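Local coordinates for protein peroxiredoxin (Akkermansia muciniphila, PDB 6KHX) that probably reduces hydrogen peroxide and other peroxides through a reactive cysteine, as a typical 2-Cys peroxiredoxin of the thioredoxin superfamily, at residues N14-G19 against F79-W84; I37-P42 against I54-A59; N86-R89 against I94-V97; A192-T195 against G200-S203. All blocks are in the same frame, centred on the assembly; numbering follows the deposited sequence.

In the fold
Contacts 1, 2 and 3 cluster in the thioredoxin-like domain, with centres about 10 to 14 Å apart. Along the chain, both segments of contact 2 fall between those of contact 1, and contact 3 follows. Contacts 1 and 2 each set a helix, 78-85 or 48-58, against a strand of one seven-stranded mixed sheet. Contact 3 shapes the loop after helix 78-85 and is tied by a salt bridge to helix 48-58. Contact 4 lies in the C-terminal region, about 33 Å from contact 2 and about 46 Å from contacts 1 and 3, centre to centre. Contacts 2 and 4 both touch the fourth subunit, so the distant C-terminal arm takes part in assembly.

Contact 1. Residues N14-G19 against F79-W84; sequences NAVVNG and FSHWAW
Val16 on strand 13-17 packs against His81 and Trp82 of helix 78-85, a helix-on-sheet contact in the thioredoxin-like fold of the peroxiredoxin. The apolar part rests on one methyl branch. Val16 CG2 lies 3.4 Å from His81 CB and also meets the backbone N of Trp82, so it rests on the helix where these two residues join. This branch stands beside the valine's own backbone N, with CG1 anti to it (chi1 -166°). The same Val16 CG2 also comes within 4.3 Å of Trp82 CB, a looser touch.

The polar side of His81 is satisfied elsewhere: ND1 bonds to Asp44 and NE2 to the carbonyl O of Val102, which together should fix the rotation of the imidazole while its CB faces the strand. Beyond the contact, Trp82 stacks on His198 of the third subunit, and Ser80 OG is hydrogen-bonded to Ser80 OG of the second subunit, so the same helix serves subunit interfaces.

No hydrogen bond links the two segments. Where the chain turns after the strand, the carbonyl of Gly19 approaches the indole of Trp82 at its edge, near the ring plane, with Gly19 O 3.5 Å from Trp82 CD1.

Contact 2. Residues I37-P42 against I54-A59; sequences ILFFYP and IGFQEA
Phe39 of strand 35-40 and Phe56 of helix 48-58 form an offset, parallel-displaced stack where the helix covers a face of the central sheet of the thioredoxin-like fold. Their ring planes are inclined by only 16°, and the centroids are 4.4 Å apart. The two side chains run antiparallel, one from the strand and one from the helix, and their faces overlap only in part, each ring's rim atoms lying over the face of the other. Phe39 CG sits between its backbone N and carbonyl carbon (chi1 72°), a setting that turns the ring toward the helix; the two side chains span the 10.0 Å between Phe39 CA and Phe56 CA. Exchanged for an alanine, Phe39 would leave this face of the Phe56 ring without its partner, and the gap would probably leave that ring freer to turn.

Ile37, earlier on the strand, comes in at about a right angle to Phe56. Tyr99, Val70 and Leu140 also touch Phe56, which is enclosed by sheet and loop. The closest approach in this apolar, buried contact is Phe39 CE1 to Phe56 CD2, 3.7 Å; across the Phe56 ring from CD2, Ile37 CG2 lies 4.1 Å from Phe56 CE1.

Contact 3. Residues N86-R89 against I94-V97; sequences NTPR and IQGV
Arg89 directs NE and NH2 at the backbone carbonyl of Gln95, clasping the type II beta turn Ile94-Val97 in the loop that follows helix 78-85. Both N-H groups on one edge of the guanidinium converge on that oxygen. Arg89 NE lies 2.6 Å from Gln95 O with an N-H...O angle of 153°, and Arg89 NH2 lies 2.9 Å from the same Gln95 O at a more bent 133°. The acceptor stays near the guanidinium plane, and the chain from CG to NE is extended, which carries the head group to the turn. The remaining terminal nitrogen, NH1, makes a salt bridge with Glu58 of helix 48-58; turn carbonyl and carboxylate should fix the orientation of the guanidinium.

On the backbone, Gln95 N gives a weak bond to Thr87 O, 3.3 Å away. Inside the turn Val97 N donates to Ile94 O, while Ile94 N probably bonds to the carbonyl of Trp84 in the preceding helix. Gly96 takes the positive-phi position of the turn (92°). The polar ends of Asn86 and Thr87 turn back along the chain: ND2 reaches Trp82 O and OG1 Ala83 O. Thr87 O also has Gln95 CB for a neighbour, 3.5 Å away.

Contact 4. Residues A192-T195 against G200-S203; sequences AAMT and GVAS
Thr195 and Gly200 bring the backbone of 192-195 up to the start of helix 198-209, their CA atoms 4.5 Å apart. The first segment is extended and irregular, while 200-203 is regular helix, so the chain folds back on itself in the C-terminal arm of the peroxiredoxin. The backbones meet without a direct N-H...O bond. Gly200 CA instead approaches Thr195 O at 3.3 Å in a CA-H...O contact with an angle of 157° at the hydrogen; a side chain at this position would be directed at that same carbonyl. A water completes the link, accepting from Thr195 N at 3.0 Å and donating to Gly200 O at 2.7 Å, while Gly200 N is held by Ser197 OG.

Met194 supplies the side-chain part. Its CG is anti to the backbone N (chi1 177°) and the chain then bends at chi3, so that the thioether runs alongside Val201. Met194 SD is 3.8 Å from Val201 CA, and Met194 CG passes 3.8 Å from Gly200 O. Val182 and Pro184 also touch Met194, and Thr51 of the fourth subunit packs on it. With an alanine in place of Met194, the flank of Val201 would lose the sulfur beside it, and a gap would probably open between loop and helix.

Thr46 of the fourth subunit meets Val201 as well. The two segments are joined by dispersion, one water bridge and a CA-H...O contact, so fit of shape rather than strong direct polar pairing holds loop to helix.

Contact 1. Residues N14-G19 against F79-W84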
loop_
_atom_site.group_PDB
_atom_site.type_symbol
_atom_site.label_atom_id
_atom_site.label_comp_id
_atom_site.label_asym_id
_atom_site.label_seq_id
_atom_site.Cartn_x
_atom_site.Cartn_y
_atom_site.Cartn_z
ATOM N N ASN B 14 -10.612 -38.263 7.908
ATOM C CA ASN B 14 -11.348 -39.499 8.086
ATOM C C ASN B 14 -11.173 -40.370 6.850
ATOM O O ASN B 14 -11.048 -39.873 5.723
ATOM C CB ASN B 14 -12.830 -39.202 8.308
ATOM C CG ASN B 14 -13.072 -38.384 9.554
ATOM O OD1 ASN B 14 -12.415 -38.580 10.572
ATOM N ND2 ASN B 14 -14.002 -37.441 9.470
ATOM N N ALA B 15 -11.185 -41.683 7.063
ATOM C CA ALA B 15 -11.048 -42.616 5.956
ATOM C C ALA B 15 -11.847 -43.868 6.265
ATOM O O ALA B 15 -12.292 -44.086 7.394
ATOM C CB ALA B 15 -9.580 -42.964 5.688
ATOM N N VAL B 16 -12.053 -44.679 5.236
ATOM C CA VAL B 16 -12.574 -46.030 5.382
ATOM C C VAL B 16 -11.425 -46.980 5.117
ATOM O O VAL B 16 -10.885 -47.022 4.005
ATOM C CB VAL B 16 -13.762 -46.304 4.453
ATOM C CG1 VAL B 16 -14.473 -47.570 4.878
ATOM C CG2 VAL B 16 -14.745 -45.166 4.562
ATOM N N VAL B 17 -11.020 -47.701 6.157
ATOM C CA VAL B 17 -9.986 -48.721 6.075
ATOM C C VAL B 17 -10.635 -50.045 6.441
ATOM O O VAL B 17 -11.274 -50.158 7.495
ATOM C CB VAL B 17 -8.793 -48.408 7.000
ATOM C CG1 VAL B 17 -7.704 -49.447 6.824
ATOM C CG2 VAL B 17 -8.243 -47.019 6.712
ATOM N N ASN B 18 -10.494 -51.032 5.554
ATOM C CA ASN B 18 -11.120 -52.342 5.728
ATOM C C ASN B 18 -12.608 -52.201 6.042
ATOM O O ASN B 18 -13.153 -52.878 6.917
ATOM C CB ASN B 18 -10.396 -53.151 6.808
ATOM C CG ASN B 18 -10.644 -54.646 6.687
ATOM O OD1 ASN B 18 -10.935 -55.159 5.603
ATOM N ND2 ASN B 18 -10.510 -55.356 7.802
ATOM N N GLY B 19 -13.274 -51.290 5.332
ATOM C CA GLY B 19 -14.701 -51.120 5.508
ATOM C C GLY B 19 -15.120 -50.411 6.774
ATOM O O GLY B 19 -16.321 -50.320 7.042
ATOM N N PHE B 79 -18.830 -41.225 5.308
ATOM C CA PHE B 79 -20.070 -41.991 5.339
ATOM C C PHE B 79 -20.537 -42.393 3.942
ATOM O O PHE B 79 -21.077 -43.487 3.764
ATOM C CB PHE B 79 -21.155 -41.208 6.076
ATOM C CG PHE B 79 -20.996 -41.227 7.567
ATOM C CD1 PHE B 79 -20.190 -40.305 8.210
ATOM C CD2 PHE B 79 -21.640 -42.192 8.329
ATOM C CE1 PHE B 79 -20.041 -40.337 9.587
ATOM C CE2 PHE B 79 -21.494 -42.227 9.704
ATOM C CZ PHE B 79 -20.694 -41.302 10.332
ATOM N N SER B 80 -20.329 -41.549 2.933
ATOM C CA SER B 80 -20.591 -42.000 1.570
ATOM C C SER B 80 -19.647 -43.132 1.180
ATOM O O SER B 80 -20.068 -44.115 0.562
ATOM C CB SER B 80 -20.477 -40.834 0.596
ATOM O OG SER B 80 -21.521 -39.908 0.818
ATOM N N HIS B 81 -18.362 -43.012 1.535
ATOM C CA HIS B 81 -17.415 -44.098 1.296
ATOM C C HIS B 81 -17.879 -45.387 1.967
ATOM O O HIS B 81 -17.896 -46.460 1.348
ATOM C CB HIS B 81 -16.032 -43.708 1.818
ATOM C CG HIS B 81 -15.376 -42.595 1.062
ATOM N ND1 HIS B 81 -15.910 -42.055 -0.088
ATOM C CD2 HIS B 81 -14.235 -41.907 1.307
ATOM C CE1 HIS B 81 -15.120 -41.089 -0.526
ATOM N NE2 HIS B 81 -14.098 -40.979 0.302
ATOM N N TRP B 82 -18.248 -45.299 3.247
ATOM C CA TRP B 82 -18.679 -46.478 3.988
ATOM C C TRP B 82 -19.939 -47.091 3.384
ATOM O O TRP B 82 -20.036 -48.314 3.240
ATOM C CB TRP B 82 -18.893 -46.114 5.456
ATOM C CG TRP B 82 -19.669 -47.140 6.218
ATOM C CD1 TRP B 82 -19.177 -48.249 6.847
ATOM C CD2 TRP B 82 -21.087 -47.153 6.426
ATOM N NE1 TRP B 82 -20.204 -48.949 7.434
ATOM C CE2 TRP B 82 -21.385 -48.296 7.189
ATOM C CE3 TRP B 82 -22.131 -46.305 6.041
ATOM C CZ2 TRP B 82 -22.682 -48.613 7.576
ATOM C CZ3 TRP B 82 -23.417 -46.620 6.425
ATOM C CH2 TRP B 82 -23.683 -47.764 7.185
ATOM N N ALA B 83 -20.921 -46.260 3.032
ATOM C CA ALA B 83 -22.111 -46.774 2.366
ATOM C C ALA B 83 -21.754 -47.449 1.045
ATOM O O ALA B 83 -22.351 -48.469 0.680
ATOM C CB ALA B 83 -23.114 -45.640 2.144
ATOM N N TRP B 84 -20.761 -46.916 0.332
ATOM C CA TRP B 84 -20.426 -47.451 -0.983
ATOM C C TRP B 84 -19.730 -48.801 -0.874
ATOM O O TRP B 84 -19.959 -49.689 -1.704
ATOM C CB TRP B 84 -19.549 -46.460 -1.741
ATOM C CG TRP B 84 -19.662 -46.569 -3.220
ATOM C CD1 TRP B 84 -20.638 -47.210 -3.921
ATOM C CD2 TRP B 84 -18.768 -46.012 -4.192
ATOM N NE1 TRP B 84 -20.410 -47.085 -5.271
ATOM C CE2 TRP B 84 -19.266 -46.357 -5.462
ATOM C CE3 TRP B 84 -17.595 -45.254 -4.109
ATOM C CZ2 TRP B 84 -18.633 -45.969 -6.642
ATOM C CZ3 TRP B 84 -16.966 -44.874 -5.281
ATOM C CH2 TRP B 84 -17.487 -45.231 -6.530
#

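Contact 2. Residues I37-P42 against I54-A59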
loop_
_atom_site.group_PDB
_atom_site.type_symbol
_atom_site.label_atom_id
_atom_site.label_comp_id
_atom_site.label_asym_id
_atom_site.label_seq_id
_atom_site.Cartn_x
_atom_site.Cartn_y
_atom_site.Cartn_z
ATOM N N ILE B 37 0.875 -45.284 -3.538
ATOM C CA ILE B 37 0.147 -44.898 -4.739
ATOM C C ILE B 37 -1.138 -44.235 -4.259
ATOM O O ILE B 37 -2.019 -44.896 -3.696
ATOM C CB ILE B 37 -0.133 -46.096 -5.655
ATOM C CG1 ILE B 37 1.145 -46.528 -6.373
ATOM C CG2 ILE B 37 -1.203 -45.753 -6.682
ATOM C CD1 ILE B 37 1.535 -45.614 -7.499
ATOM N N LEU B 38 -1.225 -42.920 -4.440
ATOM C CA LEU B 38 -2.370 -42.131 -3.995
ATOM C C LEU B 38 -3.171 -41.710 -5.220
ATOM O O LEU B 38 -2.630 -41.054 -6.114
ATOM C CB LEU B 38 -1.903 -40.906 -3.204
ATOM C CG LEU B 38 -2.955 -39.873 -2.790
ATOM C CD1 LEU B 38 -3.887 -40.464 -1.744
ATOM C CD2 LEU B 38 -2.314 -38.588 -2.274
ATOM N N PHE B 39 -4.444 -42.096 -5.284
ATOM C CA PHE B 39 -5.250 -41.730 -6.443
ATOM C C PHE B 39 -6.568 -41.087 -6.020
ATOM O O PHE B 39 -7.237 -41.541 -5.085
ATOM C CB PHE B 39 -5.496 -42.940 -7.384
ATOM C CG PHE B 39 -6.458 -43.963 -6.853
ATOM C CD1 PHE B 39 -6.041 -44.937 -5.964
ATOM C CD2 PHE B 39 -7.775 -43.972 -7.280
ATOM C CE1 PHE B 39 -6.930 -45.885 -5.484
ATOM C CE2 PHE B 39 -8.669 -44.922 -6.807
ATOM C CZ PHE B 39 -8.246 -45.877 -5.907
ATOM N N PHE B 40 -6.916 -40.012 -6.727
ATOM C CA PHE B 40 -8.142 -39.249 -6.547
ATOM C C PHE B 40 -9.117 -39.577 -7.671
ATOM O O PHE B 40 -8.713 -39.678 -8.839
ATOM C CB PHE B 40 -7.858 -37.738 -6.568
ATOM C CG PHE B 40 -6.877 -37.273 -5.524
ATOM C CD1 PHE B 40 -5.512 -37.440 -5.707
ATOM C CD2 PHE B 40 -7.319 -36.639 -4.372
ATOM C CE1 PHE B 40 -4.611 -37.008 -4.753
ATOM C CE2 PHE B 40 -6.422 -36.197 -3.417
ATOM C CZ PHE B 40 -5.066 -36.378 -3.607
ATOM N N TYR B 41 -10.396 -39.675 -7.313
ATOM C CA TYR B 41 -11.532 -39.829 -8.209
ATOM C C TYR B 41 -12.610 -38.831 -7.813
ATOM O O TYR B 41 -12.656 -38.386 -6.662
ATOM C CB TYR B 41 -12.095 -41.259 -8.165
ATOM C CG TYR B 41 -12.648 -41.666 -6.823
ATOM C CD1 TYR B 41 -11.809 -42.129 -5.814
ATOM C CD2 TYR B 41 -14.011 -41.596 -6.563
ATOM C CE1 TYR B 41 -12.310 -42.508 -4.583
ATOM C CE2 TYR B 41 -14.524 -41.973 -5.339
ATOM C CZ TYR B 41 -13.673 -42.428 -4.350
ATOM O OH TYR B 41 -14.185 -42.801 -3.123
ATOM N N PRO B 42 -13.517 -38.467 -8.748
ATOM C CA PRO B 42 -14.449 -37.355 -8.482
ATOM C C PRO B 42 -15.597 -37.627 -7.518
ATOM O O PRO B 42 -15.814 -36.830 -6.599
ATOM C CB PRO B 42 -14.989 -37.011 -9.880
ATOM C CG PRO B 42 -14.767 -38.233 -10.695
ATOM C CD PRO B 42 -13.511 -38.850 -10.172
ATOM N N ILE B 54 -12.299 -50.948 -7.623
ATOM C CA ILE B 54 -12.347 -52.405 -7.585
ATOM C C ILE B 54 -11.105 -53.004 -8.231
ATOM O O ILE B 54 -10.529 -53.969 -7.714
ATOM C CB ILE B 54 -13.640 -52.915 -8.242
ATOM C CG1 ILE B 54 -14.841 -52.541 -7.377
ATOM C CG2 ILE B 54 -13.581 -54.421 -8.421
ATOM C CD1 ILE B 54 -16.165 -52.673 -8.087
ATOM N N GLY B 55 -10.665 -52.451 -9.366
ATOM C CA GLY B 55 -9.463 -52.964 -9.994
ATOM C C GLY B 55 -8.240 -52.828 -9.107
ATOM O O GLY B 55 -7.413 -53.741 -9.033
ATOM N N PHE B 56 -8.114 -51.696 -8.403
ATOM C CA PHE B 56 -7.019 -51.556 -7.446
ATOM C C PHE B 56 -7.132 -52.590 -6.332
ATOM O O PHE B 56 -6.116 -53.084 -5.826
ATOM C CB PHE B 56 -6.984 -50.142 -6.863
ATOM C CG PHE B 56 -6.082 -49.199 -7.614
ATOM C CD1 PHE B 56 -4.706 -49.337 -7.550
ATOM C CD2 PHE B 56 -6.611 -48.157 -8.358
ATOM C CE1 PHE B 56 -3.876 -48.472 -8.241
ATOM C CE2 PHE B 56 -5.787 -47.289 -9.042
ATOM C CZ PHE B 56 -4.417 -47.446 -8.981
ATOM N N GLN B 57 -8.360 -52.915 -5.919
ATOM C CA GLN B 57 -8.532 -53.990 -4.943
ATOM C C GLN B 57 -8.045 -55.327 -5.496
ATOM O O GLN B 57 -7.413 -56.110 -4.778
ATOM C CB GLN B 57 -9.993 -54.092 -4.517
ATOM C CG GLN B 57 -10.268 -55.209 -3.526
ATOM C CD GLN B 57 -9.559 -55.014 -2.195
ATOM O OE1 GLN B 57 -9.475 -53.899 -1.678
ATOM N NE2 GLN B 57 -9.065 -56.104 -1.624
ATOM N N GLU B 58 -8.340 -55.612 -6.771
ATOM C CA GLU B 58 -7.961 -56.899 -7.350
ATOM C C GLU B 58 -6.450 -57.038 -7.474
ATOM O O GLU B 58 -5.917 -58.149 -7.364
ATOM C CB GLU B 58 -8.597 -57.085 -8.736
ATOM C CG GLU B 58 -10.101 -56.817 -8.852
ATOM C CD GLU B 58 -10.976 -57.867 -8.180
ATOM O OE1 GLU B 58 -10.480 -58.618 -7.314
ATOM O OE2 GLU B 58 -12.178 -57.941 -8.523
ATOM N N ALA B 59 -5.752 -55.932 -7.716
ATOM C CA ALA B 59 -4.305 -55.917 -7.856
ATOM C C ALA B 59 -3.588 -55.618 -6.543
ATOM O O ALA B 59 -2.386 -55.342 -6.555
ATOM C CB ALA B 59 -3.895 -54.896 -8.923
#

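Contact 3. Residues N86-R89 against I94-V97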
loop_
_atom_site.group_PDB
_atom_site.type_symbol
_atom_site.label_atom_id
_atom_site.label_comp_id
_atom_site.label_asym_id
_atom_site.label_seq_id
_atom_site.Cartn_x
_atom_site.Cartn_y
_atom_site.Cartn_z
ATOM N N ASN B 86 -20.403 -50.857 1.313
ATOM C CA ASN B 86 -21.471 -51.753 1.727
ATOM C C ASN B 86 -22.562 -51.891 0.668
ATOM O O ASN B 86 -23.661 -52.361 0.977
ATOM C CB ASN B 86 -22.063 -51.295 3.059
ATOM C CG ASN B 86 -21.181 -51.668 4.242
ATOM O OD1 ASN B 86 -21.206 -52.806 4.712
ATOM N ND2 ASN B 86 -20.405 -50.708 4.732
ATOM N N THR B 87 -22.286 -51.482 -0.569
ATOM C CA THR B 87 -23.193 -51.692 -1.687
ATOM C C THR B 87 -22.599 -52.736 -2.618
ATOM O O THR B 87 -21.446 -52.580 -3.044
ATOM C CB THR B 87 -23.433 -50.388 -2.454
ATOM O OG1 THR B 87 -24.020 -49.421 -1.579
ATOM C CG2 THR B 87 -24.366 -50.625 -3.635
ATOM N N PRO B 88 -23.336 -53.794 -2.969
ATOM C CA PRO B 88 -22.757 -54.845 -3.817
ATOM C C PRO B 88 -22.388 -54.327 -5.200
ATOM O O PRO B 88 -23.024 -53.419 -5.742
ATOM C CB PRO B 88 -23.868 -55.903 -3.884
ATOM C CG PRO B 88 -25.113 -55.178 -3.530
ATOM C CD PRO B 88 -24.709 -54.121 -2.549
ATOM N N ARG B 89 -21.333 -54.925 -5.766
ATOM C CA ARG B 89 -20.782 -54.444 -7.031
ATOM C C ARG B 89 -21.804 -54.535 -8.156
ATOM O O ARG B 89 -21.854 -53.661 -9.030
ATOM C CB ARG B 89 -19.531 -55.245 -7.390
ATOM C CG ARG B 89 -18.464 -55.208 -6.324
ATOM C CD ARG B 89 -17.213 -55.949 -6.742
ATOM N NE ARG B 89 -16.217 -55.904 -5.675
ATOM C CZ ARG B 89 -15.010 -56.460 -5.742
ATOM N NH1 ARG B 89 -14.633 -57.119 -6.832
ATOM N NH2 ARG B 89 -14.181 -56.361 -4.708
ATOM N N ILE B 94 -18.919 -50.808 -4.387
ATOM C CA ILE B 94 -17.508 -51.174 -4.319
ATOM C C ILE B 94 -17.280 -52.120 -3.146
ATOM O O ILE B 94 -16.279 -52.012 -2.426
ATOM C CB ILE B 94 -16.605 -49.929 -4.215
ATOM C CG1 ILE B 94 -17.011 -49.058 -3.022
ATOM C CG2 ILE B 94 -16.621 -49.136 -5.520
ATOM C CD1 ILE B 94 -15.965 -48.061 -2.636
ATOM N N GLN B 95 -18.205 -53.057 -2.952
ATOM C CA GLN B 95 -18.053 -54.061 -1.908
ATOM C C GLN B 95 -16.740 -54.810 -2.086
ATOM O O GLN B 95 -16.354 -55.160 -3.204
ATOM C CB GLN B 95 -19.225 -55.043 -1.961
ATOM C CG GLN B 95 -19.444 -55.863 -0.704
ATOM C CD GLN B 95 -20.771 -56.612 -0.735
ATOM O OE1 GLN B 95 -21.788 -56.129 -0.227
ATOM N NE2 GLN B 95 -20.768 -57.796 -1.340
ATOM N N GLY B 96 -16.045 -55.046 -0.975
ATOM C CA GLY B 96 -14.789 -55.763 -0.999
ATOM C C GLY B 96 -13.545 -54.913 -1.140
ATOM O O GLY B 96 -12.435 -55.455 -1.045
ATOM N N VAL B 97 -13.682 -53.610 -1.375
ATOM C CA VAL B 97 -12.526 -52.720 -1.385
ATOM C C VAL B 97 -12.064 -52.507 0.052
ATOM O O VAL B 97 -12.830 -52.038 0.900
ATOM C CB VAL B 97 -12.856 -51.392 -2.076
ATOM C CG1 VAL B 97 -11.719 -50.401 -1.891
ATOM C CG2 VAL B 97 -13.127 -51.629 -3.557
#

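Contact 4. Residues A192-T195 against G200-S203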
loop_
_atom_site.group_PDB
_atom_site.type_symbol
_atom_site.label_atom_id
_atom_site.label_comp_id
_atom_site.label_asym_id
_atom_site.label_seq_id
_atom_site.Cartn_x
_atom_site.Cartn_y
_atom_site.Cartn_z
ATOM N N ALA B 192 16.660 -54.570 -19.720
ATOM C CA ALA B 192 17.910 -53.858 -19.493
ATOM C C ALA B 192 17.648 -52.394 -19.169
ATOM O O ALA B 192 16.953 -51.696 -19.915
ATOM C CB ALA B 192 18.811 -53.967 -20.720
ATOM N N ALA B 193 18.206 -51.928 -18.048
ATOM C CA ALA B 193 18.179 -50.508 -17.719
ATOM C C ALA B 193 19.413 -49.838 -18.310
ATOM O O ALA B 193 19.949 -50.313 -19.316
ATOM C CB ALA B 193 18.096 -50.291 -16.210
ATOM N N MET B 194 19.891 -48.755 -17.703
ATOM C CA MET B 194 20.959 -47.981 -18.318
ATOM C C MET B 194 21.787 -47.273 -17.255
ATOM O O MET B 194 21.247 -46.791 -16.255
ATOM C CB MET B 194 20.385 -46.958 -19.303
ATOM C CG MET B 194 21.412 -46.043 -19.943
ATOM S SD MET B 194 20.593 -44.768 -20.911
ATOM C CE MET B 194 19.246 -45.731 -21.586
ATOM N N THR B 195 23.097 -47.218 -17.482
ATOM C CA THR B 195 23.996 -46.448 -16.632
ATOM C C THR B 195 23.950 -44.970 -17.011
ATOM O O THR B 195 24.202 -44.626 -18.170
ATOM C CB THR B 195 25.423 -46.968 -16.771
ATOM O OG1 THR B 195 25.481 -48.326 -16.321
ATOM C CG2 THR B 195 26.387 -46.122 -15.964
ATOM N N GLY B 200 27.257 -45.181 -20.846
ATOM C CA GLY B 200 26.065 -45.969 -20.573
ATOM C C GLY B 200 25.003 -45.829 -21.649
ATOM O O GLY B 200 24.455 -46.825 -22.134
ATOM N N VAL B 201 24.707 -44.588 -22.046
ATOM C CA VAL B 201 23.673 -44.373 -23.052
ATOM C C VAL B 201 24.162 -44.839 -24.420
ATOM O O VAL B 201 23.394 -45.420 -25.201
ATOM C CB VAL B 201 23.215 -42.897 -23.060
ATOM C CG1 VAL B 201 24.363 -41.948 -23.379
ATOM C CG2 VAL B 201 22.069 -42.692 -24.034
ATOM N N ALA B 202 25.448 -44.620 -24.725
ATOM C CA ALA B 202 25.982 -45.109 -25.995
ATOM C C ALA B 202 25.882 -46.631 -26.086
ATOM O O ALA B 202 25.478 -47.174 -27.121
ATOM C CB ALA B 202 27.429 -44.653 -26.174
ATOM N N SER B 203 26.220 -47.332 -25.003
ATOM C CA SER B 203 26.148 -48.789 -25.001
ATOM C C SER B 203 24.707 -49.281 -25.093
ATOM O O SER B 203 24.425 -50.240 -25.821
ATOM C CB SER B 203 26.822 -49.342 -23.746
ATOM O OG SER B 203 26.503 -50.712 -23.569
HETATM O O HOH W 1 23.983 -48.531 -20.050
#